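Local coordinates for protein glutathione S-transferase delta (Bombyx mori, PDB 3VK9) that probably catalyses the conjugation of glutathione to electrophilic compounds, working as a homodimeric delta-class glutathione transferase, at residues A[9-14]-A[52-57]; A[97-102]-A[158-163]; A[138-143]-A[178-183]. All coordinates share one frame; numbering follows the deposited sequence. Where two conformers were deposited one is given.

Contact 1: residues A[9-14]-A[52-57]; sequences PGSAPC and HTVPTL
Pro55 lays its ring against the first turn of the helix that begins at Ala12, with Cys14 and Pro13 as its partners. Its CB lies 3.7 Å from Cys14 SG. The next atom, CG, faces the backbone, 4.1 Å from Pro13 O, and CD touches both Cys14 SG and Pro13 CB, 3.9 Å from the latter. The sulfur also reaches the backbone, with Cys14 SG 3.5 Å from Pro55 N. It stands beside its own backbone N (chi1 -73°), a turn that brings it over the Val54-Pro55 junction, where Val54 CB is 3.7 Å away. No hydrogen bond joins the two segments; apolar packing on the sulfur and two proline rings does the work. Ser11 caps the helix, its OG accepting from Cys14 N (3.2 Å), and comes near Val54 CG2. The peptide before Pro55 is cis, the cis-proline loop of the thioredoxin fold, which in glutathione transferases borders the glutathione site. The loop leads into strand 56-59. Around it, Pro55 rests on Leu5 of strand 4-7 and Ile70 of helix 67-78, Cys14 on Tyr7, Pro13 on Ser67, and Val54 on Tyr45 of helix 43-48.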
ATOM      1  N   PRO A   9     -17.635  12.040  -0.638  1.00 11.31           N
ATOM      2  CA  PRO A   9     -16.678  13.157  -0.635  1.00 13.25           C
ATOM      3  C   PRO A   9     -15.775  13.219   0.599  1.00 17.74           C
ATOM      4  O   PRO A   9     -14.680  13.752   0.492  1.00 18.99           O
ATOM      5  CB  PRO A   9     -17.581  14.398  -0.710  1.00 19.00           C
ATOM      6  CG  PRO A   9     -18.887  13.949  -0.193  1.00 15.30           C
ATOM      7  CD  PRO A   9     -19.030  12.509  -0.604  1.00 16.77           C
ATOM      8  N   GLY A  10     -16.218  12.695   1.741  1.00 17.18           N
ATOM      9  CA  GLY A  10     -15.445  12.823   2.964  1.00 14.75           C
ATOM     10  C   GLY A  10     -14.216  11.932   2.994  1.00 16.45           C
ATOM     11  O   GLY A  10     -13.258  12.174   3.747  1.00 18.97           O
ATOM     12  N   SER A  11     -14.250  10.893   2.170  1.00 15.12           N
ATOM     13  CA  SER A  11     -13.267   9.821   2.217  1.00 13.57           C
ATOM     14  C   SER A  11     -11.963  10.235   1.554  1.00  9.99           C
ATOM     15  O   SER A  11     -11.953  10.603   0.372  1.00  8.54           O
ATOM     16  CB  SER A  11     -13.840   8.576   1.535  1.00  8.54           C
ATOM     17  OG  SER A  11     -12.844   7.840   0.853  1.00  9.78           O
ATOM     18  N   ALA A  12     -10.871  10.179   2.317  1.00 10.56           N
ATOM     19  CA  ALA A  12      -9.557  10.579   1.796  1.00 10.87           C
ATOM     20  C   ALA A  12      -9.165   9.812   0.530  1.00  8.76           C
ATOM     21  O   ALA A  12      -8.737  10.415  -0.452  1.00 14.19           O
ATOM     22  CB  ALA A  12      -8.467  10.460   2.874  1.00 13.11           C
ATOM     23  N   PRO A  13      -9.305   8.478   0.535  1.00 11.14           N
ATOM     24  CA  PRO A  13      -8.929   7.821  -0.725  1.00  7.74           C
ATOM     25  C   PRO A  13      -9.788   8.272  -1.893  1.00 14.00           C
ATOM     26  O   PRO A  13      -9.287   8.325  -3.009  1.00 10.44           O
ATOM     27  CB  PRO A  13      -9.123   6.323  -0.423  1.00 19.94           C
ATOM     28  CG  PRO A  13      -9.767   6.256   0.923  1.00 17.75           C
ATOM     29  CD  PRO A  13      -9.409   7.513   1.637  1.00 13.27           C
ATOM     30  N   CYS A  14     -11.054   8.611  -1.649  1.00 13.34           N
ATOM     31  CA  CYS A  14     -11.896   9.135  -2.716  1.00  9.12           C
ATOM     32  C   CYS A  14     -11.381  10.478  -3.206  1.00  9.09           C
ATOM     33  O   CYS A  14     -11.363  10.727  -4.395  1.00 11.12           O
ATOM     34  CB  CYS A  14     -13.346   9.283  -2.252  1.00  7.30           C
ATOM     35  SG  CYS A  14     -14.190   7.689  -2.100  1.00 12.91           S
ATOM     36  N   HIS A  52     -16.459  -4.050  -0.479  1.00 13.24           N
ATOM     37  CA  HIS A  52     -17.424  -3.025  -0.085  1.00 14.95           C
ATOM     38  C   HIS A  52     -16.820  -1.737   0.476  1.00 12.17           C
ATOM     39  O   HIS A  52     -17.215  -1.274   1.543  1.00 15.09           O
ATOM     40  CB  HIS A  52     -18.520  -3.580   0.852  1.00 10.57           C
ATOM     41  CG  HIS A  52     -18.019  -4.192   2.127  1.00 14.41           C
ATOM     42  ND1 HIS A  52     -17.672  -3.441   3.232  1.00 15.58           N
ATOM     43  CD2 HIS A  52     -17.881  -5.487   2.501  1.00 22.24           C
ATOM     44  CE1 HIS A  52     -17.312  -4.242   4.217  1.00 17.99           C
ATOM     45  NE2 HIS A  52     -17.425  -5.491   3.798  1.00 22.32           N
ATOM     46  N   THR A  53     -15.879  -1.163  -0.269  1.00 17.42           N
ATOM     47  CA  THR A  53     -15.256   0.108   0.089  1.00 17.07           C
ATOM     48  C   THR A  53     -15.481   1.143  -1.008  1.00 18.59           C
ATOM     49  O   THR A  53     -15.973   0.822  -2.102  1.00 14.95           O
ATOM     50  CB  THR A  53     -13.738  -0.053   0.243  1.00 23.90           C
ATOM     51  OG1 THR A  53     -13.189  -0.554  -0.983  1.00 20.51           O
ATOM     52  CG2 THR A  53     -13.399  -1.016   1.404  1.00 21.95           C
ATOM     53  N   VAL A  54     -15.124   2.386  -0.706  1.00 11.18           N
ATOM     54  CA  VAL A  54     -15.003   3.419  -1.730  1.00 10.51           C
ATOM     55  C   VAL A  54     -13.584   3.944  -1.678  1.00 15.06           C
ATOM     56  O   VAL A  54     -12.946   3.884  -0.630  1.00 18.71           O
ATOM     57  CB  VAL A  54     -15.992   4.563  -1.518  1.00 13.75           C
ATOM     58  CG1 VAL A  54     -17.435   4.084  -1.807  1.00 13.41           C
ATOM     59  CG2 VAL A  54     -15.880   5.099  -0.118  1.00 17.62           C
ATOM     60  N   PRO A  55     -13.077   4.451  -2.813  1.00 13.71           N
ATOM     61  CA  PRO A  55     -13.817   4.557  -4.073  1.00 16.01           C
ATOM     62  C   PRO A  55     -13.825   3.247  -4.847  1.00 14.17           C
ATOM     63  O   PRO A  55     -12.970   2.389  -4.620  1.00 14.98           O
ATOM     64  CB  PRO A  55     -12.990   5.575  -4.853  1.00 14.47           C
ATOM     65  CG  PRO A  55     -11.583   5.275  -4.427  1.00 12.94           C
ATOM     66  CD  PRO A  55     -11.696   4.948  -2.949  1.00 15.69           C
ATOM     67  N   THR A  56     -14.765   3.101  -5.775  1.00 11.19           N
ATOM     68  CA  THR A  56     -14.671   2.021  -6.749  1.00  9.26           C
ATOM     69  C   THR A  56     -14.799   2.619  -8.151  1.00 12.92           C
ATOM     70  O   THR A  56     -15.804   3.264  -8.483  1.00 12.97           O
ATOM     71  CB  THR A  56     -15.758   0.926  -6.536  1.00 13.39           C
ATOM     72  OG1 THR A  56     -15.736   0.472  -5.176  1.00 13.12           O
ATOM     73  CG2 THR A  56     -15.539  -0.257  -7.466  1.00 16.56           C
ATOM     74  N   LEU A  57     -13.770   2.402  -8.958  1.00 10.54           N
ATOM     75  CA  LEU A  57     -13.722   2.881 -10.330  1.00 10.64           C
ATOM     76  C   LEU A  57     -14.256   1.755 -11.232  1.00 13.21           C
ATOM     77  O   LEU A  57     -13.795   0.626 -11.128  1.00 12.15           O
ATOM     78  CB  LEU A  57     -12.260   3.195 -10.671  1.00  9.75           C
ATOM     79  CG  LEU A  57     -11.853   3.885 -11.986  1.00 21.68           C
ATOM     80  CD1 LEU A  57     -11.799   2.939 -13.170  1.00 31.09           C
ATOM     81  CD2 LEU A  57     -12.737   5.081 -12.256  1.00 23.36           C
TER

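Contact 2: residues A[97-102]-A[158-163]; sequences QRLYFD and DLSLIA
Helix segments 97-102 and 158-163, which meet through Asp102, Ser160 and Leu161, run nearly parallel, their axes 9.4 Å apart at closest and 16° from each other in direction. The backbones come nearest at Asp102 and Leu161, whose CA atoms are 5.9 Å apart. Ser160 OG donates to Asp102 OD2 over 2.6 Å, reaching that oxygen on its anti side and 29° out of the carboxylate plane. In both, the terminal group is anti to the backbone N (chi1 -178° in each), which carries the carboxylate and the hydroxyl into the space between the helices. Leu161 slides past Asp102 in the opposite direction: its CD2 is 3.6 Å from Asp102 CB and closer still to OD1. The same methyl approaches the Phe101 ring obliquely, with Leu161 CD2 4.0 Å from Phe101 CD2, while CD1 comes within loose contact of Arg98 O. On the other flank Leu99 CD2 packs on Ser160 CB at 3.7 Å. The guanidinium end of Arg98 is engaged outside the two segments, its NE bonded to Val149 O. Leu99 also packs on Tyr100 of the second subunit, so helix 89-119 serves the dimer interface as well as the domain core. Asp102 OD1 accepts from Ser164 OG, and OD2 forms a salt bridge with Arg68 of helix 67-78 in the thioredoxin-like domain. A leucine in place of Asp102 would probably leave the Ser160 and Ser164 hydroxyls short of an acceptor and the charge of Arg68 without its mate. Burial of the carboxylate in this largely apolar interface is thus probably made tolerable by two hydroxyls and an arginine, which tie the helical domain to the thioredoxin-like one.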
ATOM      1  N   GLN A  97       7.001   4.482  -4.098  1.00 15.22           N
ATOM      2  CA  GLN A  97       7.431   4.413  -2.702  1.00 15.64           C
ATOM      3  C   GLN A  97       6.560   5.297  -1.822  1.00 10.18           C
ATOM      4  O   GLN A  97       6.091   4.861  -0.768  1.00 11.06           O
ATOM      5  CB  GLN A  97       8.899   4.820  -2.506  1.00 14.63           C
ATOM      6  CG  GLN A  97       9.227   4.973  -1.034  1.00 26.21           C
ATOM      7  CD  GLN A  97      10.693   5.137  -0.757  1.00 39.80           C
ATOM      8  OE1 GLN A  97      11.518   5.096  -1.666  1.00 48.93           O
ATOM      9  NE2 GLN A  97      11.031   5.332   0.505  1.00 46.44           N
ATOM     10  N   ARG A  98       6.342   6.536  -2.254  1.00  9.03           N
ATOM     11  CA  ARG A  98       5.557   7.470  -1.445  1.00 11.12           C
ATOM     12  C   ARG A  98       4.107   6.995  -1.318  1.00 16.56           C
ATOM     13  O   ARG A  98       3.482   7.194  -0.278  1.00 15.96           O
ATOM     14  CB  ARG A  98       5.614   8.907  -1.997  1.00  5.80           C
ATOM     15  CG  ARG A  98       7.016   9.513  -2.051  1.00 10.01           C
ATOM     16  CD  ARG A  98       7.671   9.591  -0.676  1.00 13.14           C
ATOM     17  NE  ARG A  98       8.889  10.392  -0.729  1.00 17.86           N
ATOM     18  CZ  ARG A  98      10.088   9.964  -0.358  1.00 14.14           C
ATOM     19  NH1 ARG A  98      10.243   8.749   0.137  1.00 14.46           N
ATOM     20  NH2 ARG A  98      11.132  10.766  -0.466  1.00 15.05           N
ATOM     21  N   LEU A  99       3.575   6.368  -2.371  1.00  8.75           N
ATOM     22  CA  LEU A  99       2.220   5.815  -2.305  1.00  6.66           C
ATOM     23  C   LEU A  99       2.108   4.706  -1.248  1.00  9.83           C
ATOM     24  O   LEU A  99       1.147   4.677  -0.479  1.00  8.60           O
ATOM     25  CB  LEU A  99       1.736   5.340  -3.685  1.00 11.90           C
ATOM     26  CG  LEU A  99       1.435   6.448  -4.713  1.00  9.37           C
ATOM     27  CD1 LEU A  99       1.198   5.852  -6.115  1.00  8.32           C
ATOM     28  CD2 LEU A  99       0.261   7.323  -4.260  1.00  6.14           C
ATOM     29  N   TYR A 100       3.101   3.815  -1.198  1.00  6.72           N
ATOM     30  CA  TYR A 100       3.117   2.759  -0.189  1.00 11.23           C
ATOM     31  C   TYR A 100       3.350   3.295   1.228  1.00 10.76           C
ATOM     32  O   TYR A 100       2.777   2.787   2.195  1.00 13.85           O
ATOM     33  CB  TYR A 100       4.096   1.651  -0.576  1.00  6.09           C
ATOM     34  CG  TYR A 100       3.539   0.849  -1.713  1.00 11.70           C
ATOM     35  CD1 TYR A 100       2.505  -0.060  -1.483  1.00 11.03           C
ATOM     36  CD2 TYR A 100       3.990   1.034  -3.022  1.00  6.05           C
ATOM     37  CE1 TYR A 100       1.956  -0.790  -2.498  1.00 13.40           C
ATOM     38  CE2 TYR A 100       3.430   0.296  -4.071  1.00 10.14           C
ATOM     39  CZ  TYR A 100       2.415  -0.614  -3.786  1.00  6.32           C
ATOM     40  OH  TYR A 100       1.824  -1.360  -4.764  1.00  6.50           O
ATOM     41  N   PHE A 101       4.151   4.346   1.337  1.00 11.60           N
ATOM     42  CA  PHE A 101       4.305   5.068   2.600  1.00  7.80           C
ATOM     43  C   PHE A 101       2.951   5.610   3.065  1.00  6.01           C
ATOM     44  O   PHE A 101       2.589   5.510   4.235  1.00 10.40           O
ATOM     45  CB  PHE A 101       5.291   6.220   2.421  1.00 10.34           C
ATOM     46  CG  PHE A 101       5.302   7.198   3.564  1.00  8.33           C
ATOM     47  CD1 PHE A 101       5.929   6.876   4.777  1.00  8.22           C
ATOM     48  CD2 PHE A 101       4.726   8.458   3.419  1.00 11.60           C
ATOM     49  CE1 PHE A 101       5.958   7.790   5.830  1.00 10.81           C
ATOM     50  CE2 PHE A 101       4.740   9.377   4.469  1.00  6.66           C
ATOM     51  CZ  PHE A 101       5.359   9.033   5.681  1.00 11.07           C
ATOM     52  N   ASP A 102       2.215   6.204   2.133  1.00  9.87           N
ATOM     53  CA  ASP A 102       0.892   6.741   2.414  1.00  9.59           C
ATOM     54  C   ASP A 102      -0.064   5.672   2.983  1.00 11.12           C
ATOM     55  O   ASP A 102      -0.573   5.813   4.104  1.00 12.05           O
ATOM     56  CB  ASP A 102       0.294   7.384   1.153  1.00  9.08           C
ATOM     57  CG  ASP A 102      -1.078   8.002   1.411  1.00 18.54           C
ATOM     58  OD1 ASP A 102      -1.261   8.578   2.520  1.00 15.26           O
ATOM     59  OD2 ASP A 102      -1.953   7.901   0.513  1.00 12.53           O
ATOM     60  N   ASP A 158       1.803  13.271  -4.257  1.00 12.71           N
ATOM     61  CA  ASP A 158       1.351  14.458  -3.526  1.00  8.73           C
ATOM     62  C   ASP A 158      -0.173  14.411  -3.306  1.00 11.61           C
ATOM     63  O   ASP A 158      -0.684  14.690  -2.224  1.00  9.18           O
ATOM     64  CB  ASP A 158       1.743  15.743  -4.279  1.00 12.80           C
ATOM     65  CG  ASP A 158       3.258  15.885  -4.471  1.00 12.57           C
ATOM     66  OD1 ASP A 158       3.969  16.153  -3.477  1.00 17.37           O
ATOM     67  OD2 ASP A 158       3.734  15.741  -5.617  1.00 11.27           O
ATOM     68  N   LEU A 159      -0.906  14.060  -4.345  1.00  9.28           N
ATOM     69  CA  LEU A 159      -2.354  14.135  -4.286  1.00  9.97           C
ATOM     70  C   LEU A 159      -2.943  13.111  -3.297  1.00 12.10           C
ATOM     71  O   LEU A 159      -3.865  13.411  -2.537  1.00 11.53           O
ATOM     72  CB  LEU A 159      -2.945  13.951  -5.692  1.00 10.52           C
ATOM     73  CG  LEU A 159      -2.472  14.918  -6.787  1.00  8.56           C
ATOM     74  CD1 LEU A 159      -3.172  14.623  -8.144  1.00 12.98           C
ATOM     75  CD2 LEU A 159      -2.698  16.356  -6.371  1.00  9.48           C
ATOM     76  N   SER A 160      -2.405  11.905  -3.315  1.00  7.95           N
ATOM     77  CA  SER A 160      -2.831  10.876  -2.370  1.00 11.05           C
ATOM     78  C   SER A 160      -2.423  11.267  -0.945  1.00 11.26           C
ATOM     79  O   SER A 160      -3.225  11.183  -0.019  1.00 11.23           O
ATOM     80  CB  SER A 160      -2.239   9.518  -2.756  1.00  9.90           C
ATOM     81  OG  SER A 160      -2.690   8.507  -1.882  1.00  9.08           O
ATOM     82  N   LEU A 161      -1.179  11.712  -0.780  1.00  7.43           N
ATOM     83  CA  LEU A 161      -0.695  12.088   0.547  1.00  9.03           C
ATOM     84  C   LEU A 161      -1.421  13.302   1.111  1.00  9.89           C
ATOM     85  O   LEU A 161      -1.654  13.387   2.320  1.00 11.39           O
ATOM     86  CB  LEU A 161       0.826  12.316   0.562  1.00  8.05           C
ATOM     87  CG  LEU A 161       1.680  11.066   0.852  1.00 14.73           C
ATOM     88  CD1 LEU A 161       3.165  11.275   0.498  1.00 13.27           C
ATOM     89  CD2 LEU A 161       1.530  10.570   2.302  1.00 13.34           C
ATOM     90  N   ILE A 162      -1.779  14.251   0.251  1.00  8.51           N
ATOM     91  CA  ILE A 162      -2.441  15.420   0.779  1.00  8.09           C
ATOM     92  C   ILE A 162      -3.865  15.087   1.185  1.00 10.98           C
ATOM     93  O   ILE A 162      -4.352  15.599   2.177  1.00 10.02           O
ATOM     94  CB  ILE A 162      -2.336  16.687  -0.120  1.00  9.24           C
ATOM     95  CG1 ILE A 162      -2.624  17.932   0.735  1.00 12.91           C
ATOM     96  CG2 ILE A 162      -3.292  16.613  -1.290  1.00  8.91           C
ATOM     97  CD1 ILE A 162      -2.096  19.220   0.166  1.00 18.94           C
ATOM     98  N   ALA A 163      -4.516  14.176   0.457  1.00 15.36           N
ATOM     99  CA  ALA A 163      -5.848  13.744   0.861  1.00 11.82           C
ATOM    100  C   ALA A 163      -5.799  13.113   2.254  1.00 17.82           C
ATOM    101  O   ALA A 163      -6.683  13.351   3.088  1.00 16.25           O
ATOM    102  CB  ALA A 163      -6.450  12.775  -0.150  1.00 10.77           C
TER

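Contact 3: residues A[138-143]-A[178-183]; sequences LLDKFL and YANVKR
The start of helix 179-191 is held by Asp140, near the end of helix 126-142, in the all-helical domain of the transferase. The axes of segments 138-142 and 179-183 come within 8.0 Å and cross at 69°. Asp140 OD1 points at the first turn: it accepts from Val181 N at 3.1 Å with the lone pair turned away from OD2, and more weakly from Asn180 N at 2.8 Å. Asn180 answers with its amide, ND2 donating to Asp140 O over 3.0 Å at 160°; amide and carboxylate planes are nearly parallel, and ND2 also serves Glu144 OE1. Beside these bonds lies apolar packing. Val181 CG2 touches Leu139 CG at 3.8 Å, the side chains crossing at about a right angle, and Leu143 CB meets Asn180 CB at 3.7 Å. Arg183 adds a further bond: a bend at chi3 (46°) folds its chain back, and NH2 donates over 2.7 Å to Leu143 O, which lies close to the guanidinium plane, while NH1 takes Gln146 O. The carbonyls of Asp140 and Leu143 thus receive side-chain donors from helix 179-191. Tyr178 occupies the N-cap position, yet the carboxylate that meets the first-turn N-H groups comes from another helix: an acidic side chain meeting a helix N-terminus across two packed helices of the all-helical glutathione transferase domain.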
ATOM      1  N   LEU A 138       8.929  11.519   9.284  1.00  9.22           N
ATOM      2  CA  LEU A 138       9.415  10.909   8.044  1.00  9.64           C
ATOM      3  C   LEU A 138       9.018  11.746   6.822  1.00 12.26           C
ATOM      4  O   LEU A 138       9.835  11.971   5.918  1.00 13.99           O
ATOM      5  CB  LEU A 138       8.891   9.479   7.905  1.00 12.79           C
ATOM      6  CG  LEU A 138       9.504   8.462   8.885  1.00 19.93           C
ATOM      7  CD1 LEU A 138       8.741   7.127   8.843  1.00 11.26           C
ATOM      8  CD2 LEU A 138      10.982   8.236   8.579  1.00 20.27           C
ATOM      9  N   LEU A 139       7.776  12.225   6.801  1.00 10.72           N
ATOM     10  CA  LEU A 139       7.304  13.035   5.677  1.00 12.21           C
ATOM     11  C   LEU A 139       8.127  14.317   5.626  1.00 14.75           C
ATOM     12  O   LEU A 139       8.560  14.768   4.563  1.00 10.51           O
ATOM     13  CB  LEU A 139       5.813  13.375   5.833  1.00  8.90           C
ATOM     14  CG  LEU A 139       5.190  14.222   4.722  1.00 10.06           C
ATOM     15  CD1 LEU A 139       5.513  13.659   3.338  1.00  9.43           C
ATOM     16  CD2 LEU A 139       3.671  14.351   4.891  1.00 10.09           C
ATOM     17  N   ASP A 140       8.349  14.886   6.801  1.00 15.63           N
ATOM     18  CA  ASP A 140       9.074  16.145   6.895  1.00 15.52           C
ATOM     19  C   ASP A 140      10.508  15.943   6.369  1.00 14.21           C
ATOM     20  O   ASP A 140      11.065  16.826   5.718  1.00 15.56           O
ATOM     21  CB  ASP A 140       9.044  16.657   8.334  1.00 11.08           C
ATOM     22  CG  ASP A 140       9.520  18.108   8.454  1.00 16.56           C
ATOM     23  OD1 ASP A 140       8.812  19.009   7.985  1.00 11.70           O
ATOM     24  OD2 ASP A 140      10.587  18.337   9.039  1.00 22.55           O
ATOM     25  N   LYS A 141      11.082  14.765   6.608  1.00 16.66           N
ATOM     26  CA  LYS A 141      12.417  14.463   6.084  0.53 17.21           C
ATOM     27  C   LYS A 141      12.392  14.314   4.566  1.00 17.28           C
ATOM     28  O   LYS A 141      13.230  14.902   3.873  1.00 20.92           O
ATOM     29  CB  LYS A 141      13.009  13.207   6.729  0.53 20.09           C
ATOM     30  CG  LYS A 141      14.466  13.356   7.191  0.53 21.67           C
ATOM     31  CD  LYS A 141      15.389  13.745   6.046  0.53 21.66           C
ATOM     32  CE  LYS A 141      16.863  13.531   6.392  0.53 19.23           C
ATOM     33  NZ  LYS A 141      17.438  14.616   7.255  0.53 23.81           N
ATOM     34  N   PHE A 142      11.429  13.544   4.049  1.00 16.05           N
ATOM     35  CA  PHE A 142      11.252  13.371   2.604  1.00 15.66           C
ATOM     36  C   PHE A 142      11.201  14.721   1.889  1.00 19.85           C
ATOM     37  O   PHE A 142      11.608  14.841   0.738  1.00 20.52           O
ATOM     38  CB  PHE A 142       9.952  12.616   2.286  1.00 18.46           C
ATOM     39  CG  PHE A 142       9.859  11.253   2.921  1.00 16.37           C
ATOM     40  CD1 PHE A 142      11.002  10.572   3.325  1.00 15.39           C
ATOM     41  CD2 PHE A 142       8.628  10.662   3.129  1.00  8.92           C
ATOM     42  CE1 PHE A 142      10.904   9.323   3.924  1.00 15.16           C
ATOM     43  CE2 PHE A 142       8.530   9.415   3.722  1.00 15.22           C
ATOM     44  CZ  PHE A 142       9.675   8.750   4.122  1.00 13.45           C
ATOM     45  N   LEU A 143      10.690  15.729   2.591  1.00  8.56           N
ATOM     46  CA  LEU A 143      10.418  17.035   2.011  1.00  9.47           C
ATOM     47  C   LEU A 143      11.579  18.012   2.221  1.00 13.30           C
ATOM     48  O   LEU A 143      11.542  19.152   1.744  1.00 20.82           O
ATOM     49  CB  LEU A 143       9.116  17.593   2.612  1.00 11.29           C
ATOM     50  CG  LEU A 143       7.871  16.891   2.065  1.00 17.65           C
ATOM     51  CD1 LEU A 143       6.600  17.302   2.839  1.00 13.25           C
ATOM     52  CD2 LEU A 143       7.743  17.176   0.566  1.00 12.16           C
ATOM     53  N   TYR A 178       5.417  20.660  11.628  1.00 12.10           N
ATOM     54  CA  TYR A 178       6.529  20.195  10.810  1.00 17.89           C
ATOM     55  C   TYR A 178       6.688  21.145   9.636  1.00 15.96           C
ATOM     56  O   TYR A 178       5.846  21.178   8.731  1.00 13.43           O
ATOM     57  CB  TYR A 178       6.287  18.745  10.371  1.00 17.06           C
ATOM     58  CG  TYR A 178       6.136  17.849  11.574  1.00 15.17           C
ATOM     59  CD1 TYR A 178       4.881  17.543  12.091  1.00 12.59           C
ATOM     60  CD2 TYR A 178       7.255  17.349  12.237  1.00 24.62           C
ATOM     61  CE1 TYR A 178       4.741  16.739  13.223  1.00 10.23           C
ATOM     62  CE2 TYR A 178       7.126  16.544  13.370  1.00 24.45           C
ATOM     63  CZ  TYR A 178       5.870  16.241  13.858  1.00 23.47           C
ATOM     64  OH  TYR A 178       5.744  15.432  14.976  1.00 24.77           O
ATOM     65  N   ALA A 179       7.769  21.927   9.677  1.00 15.48           N
ATOM     66  CA  ALA A 179       7.962  23.055   8.767  1.00 13.77           C
ATOM     67  C   ALA A 179       7.929  22.673   7.289  1.00 19.07           C
ATOM     68  O   ALA A 179       7.273  23.345   6.477  1.00 16.59           O
ATOM     69  CB  ALA A 179       9.264  23.817   9.117  1.00 16.14           C
ATOM     70  N   ASN A 180       8.630  21.600   6.925  1.00 10.90           N
ATOM     71  CA  ASN A 180       8.596  21.163   5.530  1.00 10.43           C
ATOM     72  C   ASN A 180       7.214  20.669   5.109  1.00 18.12           C
ATOM     73  O   ASN A 180       6.758  20.946   3.990  1.00 16.35           O
ATOM     74  CB  ASN A 180       9.633  20.082   5.265  1.00 13.74           C
ATOM     75  CG  ASN A 180      11.036  20.562   5.512  1.00 18.21           C
ATOM     76  OD1 ASN A 180      11.337  21.739   5.309  1.00 22.65           O
ATOM     77  ND2 ASN A 180      11.911  19.657   5.957  1.00 14.17           N
ATOM     78  N   VAL A 181       6.556  19.920   5.996  1.00 15.38           N
ATOM     79  CA  VAL A 181       5.199  19.460   5.724  1.00 13.54           C
ATOM     80  C   VAL A 181       4.287  20.680   5.503  1.00 18.48           C
ATOM     81  O   VAL A 181       3.519  20.730   4.536  1.00 17.90           O
ATOM     82  CB  VAL A 181       4.639  18.556   6.855  1.00 21.61           C
ATOM     83  CG1 VAL A 181       3.180  18.200   6.575  1.00 15.63           C
ATOM     84  CG2 VAL A 181       5.493  17.256   7.015  1.00  9.37           C
ATOM     85  N   LYS A 182       4.399  21.670   6.389  1.00 16.25           N
ATOM     86  CA  LYS A 182       3.580  22.885   6.293  1.00 10.58           C
ATOM     87  C   LYS A 182       3.788  23.568   4.934  1.00 18.20           C
ATOM     88  O   LYS A 182       2.821  23.928   4.266  1.00 16.87           O
ATOM     89  CB  LYS A 182       3.916  23.833   7.444  1.00 15.55           C
ATOM     90  CG  LYS A 182       3.098  25.143   7.483  1.00 17.45           C
ATOM     91  CD  LYS A 182       3.565  26.013   8.634  1.00 23.04           C
ATOM     92  CE  LYS A 182       2.887  27.373   8.641  1.00 28.82           C
ATOM     93  NZ  LYS A 182       3.003  28.006   9.987  1.00 32.84           N
ATOM     94  N   ARG A 183       5.053  23.726   4.528  1.00 16.54           N
ATOM     95  CA  ARG A 183       5.404  24.343   3.244  1.00 11.88           C
ATOM     96  C   ARG A 183       4.784  23.580   2.067  1.00 12.05           C
ATOM     97  O   ARG A 183       4.100  24.150   1.215  1.00 17.17           O
ATOM     98  CB  ARG A 183       6.930  24.411   3.084  1.00 12.01           C
ATOM     99  CG  ARG A 183       7.369  24.880   1.710  1.00 17.44           C
ATOM    100  CD  ARG A 183       8.898  24.963   1.547  1.00 20.61           C
ATOM    101  NE  ARG A 183       9.639  23.795   2.044  1.00 20.95           N
ATOM    102  CZ  ARG A 183       9.674  22.596   1.460  1.00 23.22           C
ATOM    103  NH1 ARG A 183       8.974  22.356   0.357  1.00 22.07           N
ATOM    104  NH2 ARG A 183      10.397  21.618   1.995  1.00 16.60           N
TER

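Contact 2 is fully buried near the middle of the chain; contacts 1 and 3 are partly buried, and contact 3 lies about 17 Å from the chain's centre. No helix or strand is shared: contact 1 joins helix 12-24 to the lead-in of strand 56-59, contact 2 helices 89-119 and 156-167, contact 3 helices 126-142 and 179-191. The last two lie in the helical domain and interleave along the chain. Contact 1 rests on apolar packing, contact 2 mixes leucine packing with one hydroxyl-carboxylate bond, and contact 3 uses several bonds to backbone atoms. Contact 2 touches both others, Ala163 on Ala12 and Phe101 on Phe142; contacts 1 and 3 do not touch.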